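Local coordinates for protein bifunctional dTDP-4-dehydrorhamnose 3,5-epimerase/dTDP-4-dehydrorhamnose reductase (Arabidopsis thaliana, PDB 4QQR) that catalyses the 3,5-epimerisation of dTDP-4-keto-6-deoxyglucose and the NADPH-dependent reduction of the product to dTDP-beta-L-rhamnose, and can also form UDP-beta-L-rhamnose, at residues M168-D173 with R178-K183; P61-N66 with K212-G217; P137-T140 with Y144-T147; E234-R237 with S243-W246; P224-H229 with N264-A269. All blocks are in the same frame, centred on the assembly; numbering follows the deposited sequence.

Interaction 1: residues M168-D173 with R178-K183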
# COMPACT_ATOMS: atom_id res chain seq x y z
N MET A 168 17.93 -8.48 -10.08
CA MET A 168 18.67 -8.44 -11.35
C MET A 168 18.57 -9.71 -12.20
O MET A 168 19.59 -10.37 -12.42
CB MET A 168 20.16 -8.16 -11.08
CG MET A 168 20.44 -6.75 -10.58
SD MET A 168 21.75 -6.72 -9.34
CE MET A 168 22.42 -5.08 -9.61
N PRO A 169 17.35 -10.05 -12.67
CA PRO A 169 17.15 -11.36 -13.32
C PRO A 169 18.07 -11.58 -14.52
O PRO A 169 18.35 -10.62 -15.25
CB PRO A 169 15.68 -11.32 -13.74
CG PRO A 169 15.31 -9.86 -13.75
CD PRO A 169 16.16 -9.19 -12.74
N ILE A 170 18.51 -12.82 -14.71
CA ILE A 170 19.52 -13.20 -15.72
C ILE A 170 19.14 -14.49 -16.45
O ILE A 170 18.62 -15.43 -15.86
CB ILE A 170 20.91 -13.40 -15.06
CG1 ILE A 170 21.66 -12.07 -14.99
CG2 ILE A 170 21.74 -14.45 -15.78
CD1 ILE A 170 22.90 -12.14 -14.13
N SER A 171 19.42 -14.54 -17.75
CA SER A 171 18.99 -15.67 -18.57
C SER A 171 20.14 -16.20 -19.43
O SER A 171 21.14 -15.51 -19.65
CB SER A 171 17.85 -15.22 -19.48
OG SER A 171 17.50 -16.21 -20.42
N SER A 172 19.98 -17.43 -19.91
CA SER A 172 20.87 -18.00 -20.91
C SER A 172 20.66 -17.32 -22.27
O SER A 172 21.47 -17.45 -23.18
CB SER A 172 20.64 -19.50 -21.03
OG SER A 172 19.38 -19.74 -21.63
N ASP A 173 19.56 -16.58 -22.41
CA ASP A 173 19.26 -15.85 -23.64
C ASP A 173 19.92 -14.47 -23.58
O ASP A 173 19.36 -13.51 -23.04
CB ASP A 173 17.74 -15.71 -23.79
CG ASP A 173 17.31 -15.24 -25.17
OD1 ASP A 173 16.73 -16.06 -25.92
OD2 ASP A 173 17.51 -14.05 -25.49
N ARG A 178 16.34 -7.27 -21.42
CA ARG A 178 15.98 -7.23 -20.01
C ARG A 178 17.02 -7.96 -19.15
O ARG A 178 17.17 -7.70 -17.96
CB ARG A 178 14.57 -7.79 -19.79
CG ARG A 178 13.45 -6.75 -19.87
CD ARG A 178 12.19 -7.36 -20.43
NE ARG A 178 12.32 -7.58 -21.87
CZ ARG A 178 11.80 -8.61 -22.54
NH1 ARG A 178 11.10 -9.55 -21.91
NH2 ARG A 178 12.00 -8.71 -23.85
N ASN A 179 17.75 -8.87 -19.79
CA ASN A 179 18.81 -9.62 -19.14
C ASN A 179 19.87 -8.69 -18.53
O ASN A 179 20.38 -7.81 -19.20
CB ASN A 179 19.43 -10.60 -20.15
CG ASN A 179 20.32 -11.65 -19.50
OD1 ASN A 179 21.06 -11.38 -18.55
ND2 ASN A 179 20.26 -12.87 -20.03
N PHE A 180 20.18 -8.89 -17.25
CA PHE A 180 21.07 -7.98 -16.56
C PHE A 180 22.46 -7.99 -17.17
O PHE A 180 23.10 -6.94 -17.28
CB PHE A 180 21.16 -8.28 -15.07
CG PHE A 180 22.09 -7.35 -14.33
CD1 PHE A 180 21.67 -6.11 -13.91
CD2 PHE A 180 23.40 -7.73 -14.06
CE1 PHE A 180 22.53 -5.26 -13.23
CE2 PHE A 180 24.26 -6.88 -13.39
CZ PHE A 180 23.82 -5.64 -12.97
N ILE A 181 22.91 -9.18 -17.56
CA ILE A 181 24.19 -9.34 -18.24
C ILE A 181 24.29 -8.47 -19.49
O ILE A 181 25.21 -7.65 -19.61
CB ILE A 181 24.45 -10.81 -18.66
CG1 ILE A 181 24.48 -11.73 -17.43
CG2 ILE A 181 25.75 -10.93 -19.43
CD1 ILE A 181 24.70 -13.18 -17.79
N THR A 182 23.35 -8.62 -20.42
CA THR A 182 23.44 -7.86 -21.67
C THR A 182 23.28 -6.35 -21.49
O THR A 182 23.84 -5.58 -22.29
CB THR A 182 22.51 -8.37 -22.77
OG1 THR A 182 21.53 -7.37 -23.07
CG2 THR A 182 21.85 -9.65 -22.35
N LYS A 183 22.54 -5.91 -20.47
CA LYS A 183 22.53 -4.51 -20.10
C LYS A 183 23.96 -4.07 -19.86
O LYS A 183 24.51 -3.25 -20.60
CB LYS A 183 21.74 -4.28 -18.80
CG LYS A 183 20.23 -4.33 -18.93
CD LYS A 183 19.58 -4.00 -17.60
CE LYS A 183 18.07 -3.95 -17.71
NZ LYS A 183 17.47 -3.44 -16.44

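Interaction 2: residues P61-N66 with K212-G217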
# COMPACT_ATOMS: atom_id res chain seq x y z
N PRO A 61 -8.04 -23.54 -11.97
CA PRO A 61 -6.60 -23.83 -11.80
C PRO A 61 -6.32 -24.52 -10.48
O PRO A 61 -7.13 -24.40 -9.56
CB PRO A 61 -5.97 -22.44 -11.78
CG PRO A 61 -7.04 -21.58 -11.15
CD PRO A 61 -8.35 -22.13 -11.66
N SER A 62 -5.21 -25.23 -10.38
CA SER A 62 -4.80 -25.81 -9.12
C SER A 62 -3.91 -24.81 -8.36
O SER A 62 -3.84 -24.84 -7.12
CB SER A 62 -4.04 -27.12 -9.35
OG SER A 62 -2.82 -26.89 -10.02
N HIS A 63 -3.21 -23.96 -9.12
CA HIS A 63 -2.32 -22.93 -8.55
C HIS A 63 -2.33 -21.73 -9.50
O HIS A 63 -2.73 -21.85 -10.66
CB HIS A 63 -0.87 -23.43 -8.39
CG HIS A 63 -0.73 -24.73 -7.64
ND1 HIS A 63 -1.20 -25.94 -8.14
CD2 HIS A 63 -0.13 -25.02 -6.46
CE1 HIS A 63 -0.92 -26.90 -7.28
NE2 HIS A 63 -0.27 -26.37 -6.25
N VAL A 64 -1.87 -20.57 -9.01
CA VAL A 64 -1.89 -19.31 -9.75
C VAL A 64 -0.52 -18.63 -9.68
O VAL A 64 0.11 -18.64 -8.64
CB VAL A 64 -2.98 -18.32 -9.20
CG1 VAL A 64 -2.88 -16.93 -9.88
CG2 VAL A 64 -4.38 -18.88 -9.35
N PHE A 65 -0.07 -18.06 -10.78
CA PHE A 65 1.24 -17.41 -10.84
C PHE A 65 1.09 -15.96 -11.26
O PHE A 65 0.51 -15.66 -12.30
CB PHE A 65 2.14 -18.14 -11.83
CG PHE A 65 2.60 -19.48 -11.35
CD1 PHE A 65 1.73 -20.56 -11.35
CD2 PHE A 65 3.91 -19.66 -10.91
CE1 PHE A 65 2.14 -21.80 -10.90
CE2 PHE A 65 4.34 -20.91 -10.46
CZ PHE A 65 3.45 -21.98 -10.46
N ASN A 66 1.59 -15.06 -10.43
CA ASN A 66 1.54 -13.64 -10.76
C ASN A 66 2.89 -13.11 -11.25
O ASN A 66 3.78 -12.77 -10.46
CB ASN A 66 1.06 -12.84 -9.54
CG ASN A 66 1.22 -11.34 -9.73
OD1 ASN A 66 1.11 -10.83 -10.85
ND2 ASN A 66 1.50 -10.63 -8.64
N LYS A 212 4.12 -26.52 -6.36
CA LYS A 212 3.78 -27.92 -6.14
C LYS A 212 3.82 -28.30 -4.65
O LYS A 212 3.02 -29.13 -4.21
CB LYS A 212 4.69 -28.83 -6.97
CG LYS A 212 4.38 -28.85 -8.48
CD LYS A 212 5.47 -29.62 -9.24
CE LYS A 212 5.02 -29.98 -10.65
NZ LYS A 212 6.17 -30.32 -11.58
N ARG A 213 4.71 -27.68 -3.88
CA ARG A 213 4.85 -28.00 -2.46
C ARG A 213 3.99 -27.11 -1.59
O ARG A 213 4.11 -27.13 -0.37
CB ARG A 213 6.30 -27.83 -2.03
CG ARG A 213 7.24 -28.74 -2.74
CD ARG A 213 8.65 -28.60 -2.18
NE ARG A 213 9.62 -29.21 -3.07
CZ ARG A 213 10.93 -29.23 -2.86
NH1 ARG A 213 11.45 -28.65 -1.78
NH2 ARG A 213 11.73 -29.81 -3.75
N ASN A 214 3.14 -26.32 -2.23
CA ASN A 214 2.31 -25.34 -1.53
C ASN A 214 3.05 -24.42 -0.53
O ASN A 214 2.58 -24.17 0.58
CB ASN A 214 1.14 -26.06 -0.86
CG ASN A 214 0.38 -26.96 -1.82
OD1 ASN A 214 -0.01 -26.52 -2.91
ND2 ASN A 214 0.20 -28.22 -1.44
N LEU A 215 4.22 -23.91 -0.94
CA LEU A 215 5.00 -23.01 -0.09
C LEU A 215 4.35 -21.63 0.04
O LEU A 215 3.66 -21.18 -0.86
CB LEU A 215 6.44 -22.87 -0.61
CG LEU A 215 7.24 -24.16 -0.57
CD1 LEU A 215 8.71 -23.90 -0.92
CD2 LEU A 215 7.11 -24.81 0.79
N THR A 216 4.59 -20.97 1.17
CA THR A 216 3.99 -19.65 1.42
C THR A 216 4.90 -18.77 2.27
O THR A 216 5.91 -19.24 2.78
CB THR A 216 2.58 -19.77 2.07
OG1 THR A 216 2.56 -20.86 3.01
CG2 THR A 216 1.53 -20.05 1.01
N GLY A 217 4.54 -17.50 2.41
CA GLY A 217 5.39 -16.54 3.08
C GLY A 217 6.39 -15.93 2.11
O GLY A 217 6.24 -16.04 0.88

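Interaction 3: residues P137-T140 with Y144-T147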
# COMPACT_ATOMS: atom_id res chain seq x y z
N PRO A 137 12.35 -3.79 4.95
CA PRO A 137 12.98 -3.11 3.81
C PRO A 137 13.56 -1.80 4.26
O PRO A 137 12.89 -1.04 4.97
CB PRO A 137 11.81 -2.87 2.85
CG PRO A 137 10.92 -4.01 3.11
CD PRO A 137 10.99 -4.25 4.62
N ASN A 138 14.81 -1.54 3.89
CA ASN A 138 15.49 -0.35 4.36
C ASN A 138 15.85 0.61 3.22
O ASN A 138 16.52 1.62 3.45
CB ASN A 138 16.75 -0.75 5.13
CG ASN A 138 17.82 -1.31 4.23
OD1 ASN A 138 17.53 -2.02 3.26
ND2 ASN A 138 19.07 -0.97 4.52
N PHE A 139 15.41 0.29 2.01
CA PHE A 139 15.74 1.10 0.84
C PHE A 139 14.47 1.56 0.16
O PHE A 139 14.03 0.97 -0.82
CB PHE A 139 16.58 0.28 -0.15
CG PHE A 139 17.07 1.08 -1.34
CD1 PHE A 139 18.06 2.05 -1.17
CD2 PHE A 139 16.57 0.83 -2.61
CE1 PHE A 139 18.53 2.78 -2.26
CE2 PHE A 139 17.04 1.56 -3.71
CZ PHE A 139 18.02 2.53 -3.54
N THR A 140 13.85 2.61 0.69
CA THR A 140 12.53 2.98 0.22
C THR A 140 12.41 4.48 0.06
O THR A 140 11.37 5.06 0.39
CB THR A 140 11.42 2.44 1.15
OG1 THR A 140 11.66 2.87 2.50
CG2 THR A 140 11.38 0.92 1.10
N TYR A 144 9.03 3.54 -6.62
CA TYR A 144 8.94 2.14 -6.94
C TYR A 144 9.29 1.29 -5.72
O TYR A 144 8.56 0.37 -5.36
CB TYR A 144 9.84 1.77 -8.14
CG TYR A 144 9.55 0.39 -8.64
CD1 TYR A 144 8.37 0.12 -9.32
CD2 TYR A 144 10.42 -0.67 -8.40
CE1 TYR A 144 8.08 -1.14 -9.76
CE2 TYR A 144 10.14 -1.94 -8.84
CZ TYR A 144 8.96 -2.18 -9.52
OH TYR A 144 8.64 -3.44 -9.97
N SER A 145 10.38 1.66 -5.06
CA SER A 145 10.88 0.93 -3.89
C SER A 145 9.92 0.93 -2.70
O SER A 145 9.69 -0.10 -2.06
CB SER A 145 12.21 1.53 -3.46
OG SER A 145 13.07 0.48 -3.10
N LYS A 146 9.36 2.10 -2.40
CA LYS A 146 8.45 2.22 -1.28
C LYS A 146 7.19 1.41 -1.59
O LYS A 146 6.66 0.70 -0.73
CB LYS A 146 8.12 3.69 -1.03
CG LYS A 146 7.77 4.03 0.41
CD LYS A 146 7.47 5.52 0.57
CE LYS A 146 8.43 6.38 -0.28
NZ LYS A 146 9.14 7.40 0.53
N THR A 147 6.75 1.49 -2.84
CA THR A 147 5.52 0.83 -3.26
C THR A 147 5.61 -0.69 -3.18
O THR A 147 4.71 -1.36 -2.64
CB THR A 147 5.10 1.29 -4.66
OG1 THR A 147 4.91 2.71 -4.66
CG2 THR A 147 3.80 0.63 -5.06

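Interaction 4: residues E234-R237 with S243-W246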
# COMPACT_ATOMS: atom_id res chain seq x y z
N GLU A 234 34.06 -10.16 -16.90
CA GLU A 234 35.22 -11.01 -17.14
C GLU A 234 34.76 -12.35 -17.70
O GLU A 234 35.34 -12.87 -18.65
CB GLU A 234 36.02 -11.25 -15.85
CG GLU A 234 36.76 -10.04 -15.32
CD GLU A 234 36.92 -10.09 -13.82
OE1 GLU A 234 37.36 -9.08 -13.23
OE2 GLU A 234 36.60 -11.14 -13.22
N MET A 235 33.70 -12.90 -17.12
CA MET A 235 33.11 -14.13 -17.64
C MET A 235 32.50 -13.95 -19.03
O MET A 235 32.53 -14.85 -19.85
CB MET A 235 32.05 -14.68 -16.69
CG MET A 235 32.59 -15.03 -15.33
SD MET A 235 31.31 -15.79 -14.32
CE MET A 235 32.19 -15.97 -12.77
N TYR A 236 31.94 -12.77 -19.28
CA TYR A 236 31.44 -12.47 -20.61
C TYR A 236 32.59 -12.57 -21.61
O TYR A 236 32.47 -13.21 -22.66
CB TYR A 236 30.85 -11.06 -20.65
CG TYR A 236 30.13 -10.77 -21.94
CD1 TYR A 236 28.86 -11.30 -22.18
CD2 TYR A 236 30.71 -9.98 -22.93
CE1 TYR A 236 28.20 -11.04 -23.35
CE2 TYR A 236 30.05 -9.72 -24.12
CZ TYR A 236 28.79 -10.25 -24.32
OH TYR A 236 28.11 -10.01 -25.50
N ARG A 237 33.70 -11.94 -21.24
CA ARG A 237 34.89 -11.84 -22.06
C ARG A 237 35.49 -13.19 -22.39
O ARG A 237 35.80 -13.46 -23.55
CB ARG A 237 35.94 -10.95 -21.38
CG ARG A 237 37.25 -10.85 -22.14
CD ARG A 237 38.39 -10.47 -21.20
NE ARG A 237 38.44 -11.37 -20.05
CZ ARG A 237 38.92 -11.03 -18.85
NH1 ARG A 237 39.39 -9.81 -18.64
NH2 ARG A 237 38.92 -11.92 -17.86
N SER A 243 37.48 -10.30 -27.15
CA SER A 243 37.84 -8.97 -27.59
C SER A 243 37.07 -7.88 -26.86
O SER A 243 37.15 -6.71 -27.23
CB SER A 243 37.60 -8.85 -29.09
OG SER A 243 37.93 -10.07 -29.73
N PHE A 244 36.34 -8.27 -25.81
CA PHE A 244 35.46 -7.35 -25.07
C PHE A 244 36.17 -6.42 -24.08
O PHE A 244 37.09 -6.83 -23.35
CB PHE A 244 34.36 -8.13 -24.34
CG PHE A 244 33.40 -7.25 -23.58
CD1 PHE A 244 33.43 -7.20 -22.19
CD2 PHE A 244 32.46 -6.47 -24.26
CE1 PHE A 244 32.55 -6.39 -21.48
CE2 PHE A 244 31.57 -5.66 -23.57
CZ PHE A 244 31.62 -5.62 -22.17
N THR A 245 35.69 -5.18 -24.01
CA THR A 245 36.33 -4.13 -23.22
C THR A 245 35.33 -3.38 -22.36
O THR A 245 34.16 -3.32 -22.70
CB THR A 245 37.02 -3.09 -24.15
OG1 THR A 245 37.57 -2.02 -23.36
CG2 THR A 245 36.01 -2.50 -25.15
N TRP A 246 35.80 -2.80 -21.25
CA TRP A 246 34.95 -1.98 -20.39
C TRP A 246 35.78 -1.14 -19.42
O TRP A 246 36.87 -1.54 -19.02
CB TRP A 246 33.92 -2.84 -19.64
CG TRP A 246 34.46 -3.64 -18.47
CD1 TRP A 246 34.50 -3.26 -17.16
CD2 TRP A 246 35.03 -4.96 -18.52
NE1 TRP A 246 35.06 -4.25 -16.40
CE2 TRP A 246 35.39 -5.30 -17.20
CE3 TRP A 246 35.27 -5.88 -19.54
CZ2 TRP A 246 35.99 -6.52 -16.89
CZ3 TRP A 246 35.85 -7.09 -19.23
CH2 TRP A 246 36.21 -7.40 -17.91

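Interaction 5: residues P224-H229 with N264-A269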
# COMPACT_ATOMS: atom_id res chain seq x y z
N PRO A 224 22.50 -18.14 -3.96
CA PRO A 224 23.42 -17.89 -2.84
C PRO A 224 24.67 -17.15 -3.30
O PRO A 224 25.12 -17.36 -4.42
CB PRO A 224 23.75 -19.29 -2.34
CG PRO A 224 22.53 -20.10 -2.65
CD PRO A 224 21.97 -19.52 -3.93
N GLY A 225 25.21 -16.27 -2.45
CA GLY A 225 26.41 -15.51 -2.78
C GLY A 225 26.18 -14.20 -3.54
O GLY A 225 25.04 -13.81 -3.82
N VAL A 226 27.28 -13.52 -3.88
CA VAL A 226 27.21 -12.28 -4.65
C VAL A 226 28.22 -12.25 -5.82
O VAL A 226 29.30 -12.83 -5.71
CB VAL A 226 27.46 -11.07 -3.75
CG1 VAL A 226 26.27 -10.86 -2.82
CG2 VAL A 226 28.74 -11.25 -2.94
N VAL A 227 27.83 -11.61 -6.93
CA VAL A 227 28.79 -11.22 -7.99
C VAL A 227 28.83 -9.71 -8.20
O VAL A 227 27.81 -9.03 -8.14
CB VAL A 227 28.48 -11.78 -9.41
CG1 VAL A 227 29.47 -12.86 -9.80
CG2 VAL A 227 27.02 -12.22 -9.56
N SER A 228 30.02 -9.19 -8.50
CA SER A 228 30.13 -7.81 -8.93
C SER A 228 29.92 -7.77 -10.43
O SER A 228 29.92 -8.82 -11.10
CB SER A 228 31.49 -7.23 -8.57
OG SER A 228 32.49 -7.80 -9.39
N HIS A 229 29.74 -6.55 -10.96
CA HIS A 229 29.58 -6.34 -12.40
C HIS A 229 30.81 -6.79 -13.16
O HIS A 229 30.71 -7.33 -14.26
CB HIS A 229 29.32 -4.87 -12.71
CG HIS A 229 28.20 -4.28 -11.93
ND1 HIS A 229 28.29 -4.00 -10.59
CD2 HIS A 229 26.94 -3.93 -12.30
CE1 HIS A 229 27.15 -3.49 -10.16
NE2 HIS A 229 26.31 -3.44 -11.18
N ASN A 264 21.73 -1.77 -3.90
CA ASN A 264 22.83 -2.71 -3.78
C ASN A 264 22.75 -3.48 -2.48
O ASN A 264 22.72 -2.88 -1.41
CB ASN A 264 24.18 -2.00 -3.91
CG ASN A 264 24.43 -1.48 -5.31
OD1 ASN A 264 24.39 -2.23 -6.29
ND2 ASN A 264 24.68 -0.18 -5.41
N ASN A 265 22.73 -4.80 -2.56
CA ASN A 265 22.58 -5.63 -1.37
C ASN A 265 22.97 -7.08 -1.58
O ASN A 265 23.16 -7.52 -2.71
CB ASN A 265 21.13 -5.55 -0.82
CG ASN A 265 20.10 -6.22 -1.74
OD1 ASN A 265 20.22 -7.38 -2.13
ND2 ASN A 265 19.06 -5.47 -2.08
N GLU A 266 23.09 -7.79 -0.46
CA GLU A 266 23.13 -9.25 -0.45
C GLU A 266 21.87 -9.78 0.26
O GLU A 266 21.46 -9.24 1.28
CB GLU A 266 24.38 -9.78 0.25
CG GLU A 266 24.44 -11.31 0.32
CD GLU A 266 25.75 -11.88 0.88
OE1 GLU A 266 26.70 -11.10 1.15
OE2 GLU A 266 25.82 -13.12 1.05
N LEU A 267 21.25 -10.84 -0.29
CA LEU A 267 20.05 -11.44 0.27
C LEU A 267 20.41 -12.80 0.82
O LEU A 267 20.98 -13.62 0.09
CB LEU A 267 18.97 -11.61 -0.81
CG LEU A 267 17.84 -10.58 -0.91
CD1 LEU A 267 18.26 -9.23 -0.38
CD2 LEU A 267 17.37 -10.44 -2.34
N ASP A 268 20.09 -13.04 2.09
CA ASP A 268 20.36 -14.32 2.74
C ASP A 268 19.59 -15.46 2.06
O ASP A 268 18.37 -15.42 1.98
CB ASP A 268 19.98 -14.25 4.22
CG ASP A 268 20.64 -15.35 5.05
OD1 ASP A 268 21.07 -15.05 6.20
OD2 ASP A 268 20.73 -16.51 4.58
N ALA A 269 20.31 -16.47 1.59
CA ALA A 269 19.68 -17.57 0.84
C ALA A 269 19.40 -18.82 1.68
O ALA A 269 18.97 -19.84 1.15
CB ALA A 269 20.50 -17.92 -0.41

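Interaction 1: residues M168-D173 with R178-K183
Asn179 and Phe180 both swing their side chains away from their own backbone N (chi1 -167° and 179°), which brings the amide to Ser171 and the ring to Met168. The Met168 chain bends at chi2 and runs beside Phe180, pointing the same way. Its CG sits over one face of the ring, 3.6 Å from Phe180 CD1. Its sulfur hangs over that same face, offset toward the rim, with SD 4.5 Å from the Phe180 centroid: a Met-aromatic contact joined by a CH-pi one. Ile170 crosses Ile181 at about a right angle; Ile170 CD1 is 3.7 Å from Ile181 CG1, and Ile170 CG1 lies against Phe180 CB. The amide of Asn179 works at both ends. Its ND2 donates to Ser171 O (2.8 Å), lying above that carbonyl plane although the acceptor lies in the amide plane, and also to Asp173 O (3.2 Å), again from above the carbonyl. Its OD1 accepts from Ile181 N at 3.0 Å. Three bonds probably limit the rotation of the amide, which ties the loop to the helix start. Phe180 N adds a bond to Pro169 O (3.2 Å), made in the carbonyl plane. Ser171 OG, accepting from Asp173 N, closes an ST turn. Trp23, which probably binds NADPH, touches Pro169, Ser171 and Asn179, while Val290 of helix 282-291 covers Ile170 and Ile181. The whole is a helix N-cap at Asn179, fastened to the loop that follows strand 161-166 of the Rossmann fold, probably close to the cofactor.

Interaction 2: residues P61-N66 with K212-G217
His63 reaches across to Lys212 and Asn214 with the far end of its ring. Its CB points toward segment 212-217, and CG stands anti to the carbonyl carbon (chi1 -52°), a setting that carries the imidazole out from the strand to the end of the helix. ND1 looks back along its own segment: Ser62 OG lies at the ring edge, in plane, 2.7 Å from His63 ND1, in a hydrogen bond whose donor may be either atom. That bond probably restrains the rotation of the ring. Ser62 OG also meets the backbone N of Asn14, so the pair is joined to the neighbouring strand 14-18. Around the ring stand Phe13, Phe15 and Ala211. This is the parallel sheet of the Rossmann fold, with His63 opening strand 63-66 and helix 200-212 packed against it. That helix ends in a Schellman motif: Asn214, the C-prime residue with positive phi, has its N turned to Ala211 O, while Leu215 N reaches Met210 O. At the tip of the imidazole, NE2 comes 4.3 Å from Lys212 CA, a backbone atom in the last turn, while the lysine's own CB points away from the strand. The CD2-NE2 side of the ring faces the Asn214 side chain, which crosses that of His63 at about a right angle. Its amide stands at the ring edge, near the ring plane, and the two planes are just 7° apart.

Interaction 3: residues P137-T140 with Y144-T147
The Phe139 ring meets Ser145 obliquely: the hydroxyl OG stands 3.6 Å from Phe139 CD2. That same hydroxyl is held by the second flat group of the residue, the peptide carbonyl. Ser145 OG donates to Phe139 O, arriving nearly along the C=O axis (C=O...donor angle 162°). The modelled separation of Ser145 OG and Phe139 O, 2.5 Å, is doubtfully short. One serine thus touches both the ring and the carbonyl of Phe139. Thr140 packs against the helix backbone, its CG2 3.7 Å from Ser145 O and its CB 3.8 Å from Lys146 CA. A chi1 of 55° sets the Thr140 hydroxyl between backbone N and carbonyl carbon and turns the methyl to the helix. Lys146 leaves with CG anti to its N, then bends at chi3 and chi4, curling its chain round Thr140 O until NZ makes a weak hydrogen bond of 3.2 Å to that oxygen. Gly141 O takes a second weak bond from the ammonium. With an alanine in place of Ser145, Phe139 O would probably lose its hydroxyl donor and the loop be held less firmly against the helix. Tyr144 begins the Tyr-X-X-X-Lys sequence characteristic of short-chain dehydrogenases/reductases, and Thr147 packs on Leu154 of the second subunit. Two side chains of helix 143-155 donate to successive loop carbonyls, the lysine only weakly, so the polar part of the contact holds the loop by its backbone.

Interaction 4: residues E234-R237 with S243-W246
Glu234 comes first, laid against the six-membered end of the Trp246 indole: its CG is 3.7 Å from Trp246 CH2, and its backbone N approaches the same carbon obliquely at 3.6 Å. The carboxylate continues along an extended chain. Met235 faces the other way, onto Ile287 and Phe291 of helix 282-291. Tyr236 then turns back to the loop with CG anti to its N (chi1 -171°), and drives a ring edge at the face of Phe244. CD2 of Tyr236 lies 3.9 Å from Phe244 CG, the centroids are 5.1 Å apart and the planes stand at 71°: a T-shaped, edge-to-face pair. Replacing Phe244 with an alanine would probably leave the Tyr236 edge without its aromatic face and open a gap between helix and loop. Arg237 closes the row. Its chain bends at chi3 so that the guanidinium lies with one face over Glu234 CA, and NH1 comes within 4.1 Å of Trp246 CH2, the guanidinium and indole planes 42° apart. Its CB also meets that of Phe244. The contact is mainly packing of rings and aliphatic chain, with the guanidinium beside the indole, whose nitrogen is bonded to Asn230 OD1 one turn before Glu234. Leu233, from that helix too, packs on Phe244 and Trp246, so the loop running into strand 247-248 folds back along helix 229-239, whose Met235 side rests on helix 282-291.

Interaction 5: residues P224-H229 with N264-A269
Two connecting loops of this Rossmann-type reductase pass each other antiparallel (167° between directions), and Pro224 and Val226 of one face Ala269 and Glu266 of the other. Each loop leads to the N-cap of a helix: Ser228 precedes helix 229-239, and Ala269 precedes helix 270-275. Where the loops draw together, the partners are hydrocarbon. The methyl of Ala269 sits against the pyrrolidine of Pro224, its CB 3.7 Å from Pro224 CG and 3.8 Å from Pro224 CA, so that it touches the ring broadly instead of at one atom. Pro224 also packs on Leu279 and Ser281. Gly225 follows with positive phi (86°), where a CB would collide with the carbonyl O of Pro224, and the chain continues to Val226. Polar bonds tie the two loops to surrounding residues rather than to each other: Asp268 O accepts from Asn220 ND2, Leu267 N donates to Ser196 OG, and Asn265 bonds to Asn195 and, through ND2, to Gly114 O and Phe117 O. Gly225 O takes a further weak bond from Ser196 OG, putting that hydroxyl close to both loops. At the other end of the contact, Glu266 leaves with CG anti to its N (chi1 178°) and stays extended, lying across the valine at about a right angle. Val226 CG1, anti to its own carbonyl carbon, is the branch that touches, 3.7 Å from Glu266 CG and 3.8 Å from Glu266 CB.

In the fold
From the N terminus, interaction 2 opens first and closes far along the chain, tying strand 63-66 to the end of helix 200-212. Inside that long loop lie interaction 3, a short closure at the start of helix 143-155, and then interaction 1, which joins the loop after strand 161-166 to the start of helix 180-186. Interaction 5 opens after interaction 2 has closed, joins the loop before helix 229-239 to the one before helix 270-275, and encloses interaction 4, the turn from helix 229-239 toward strand 247-248. None cross. In space, interaction 1 touches two others: Ile181 packs on Tyr236 of interaction 4, and Phe180 on His229 of interaction 5.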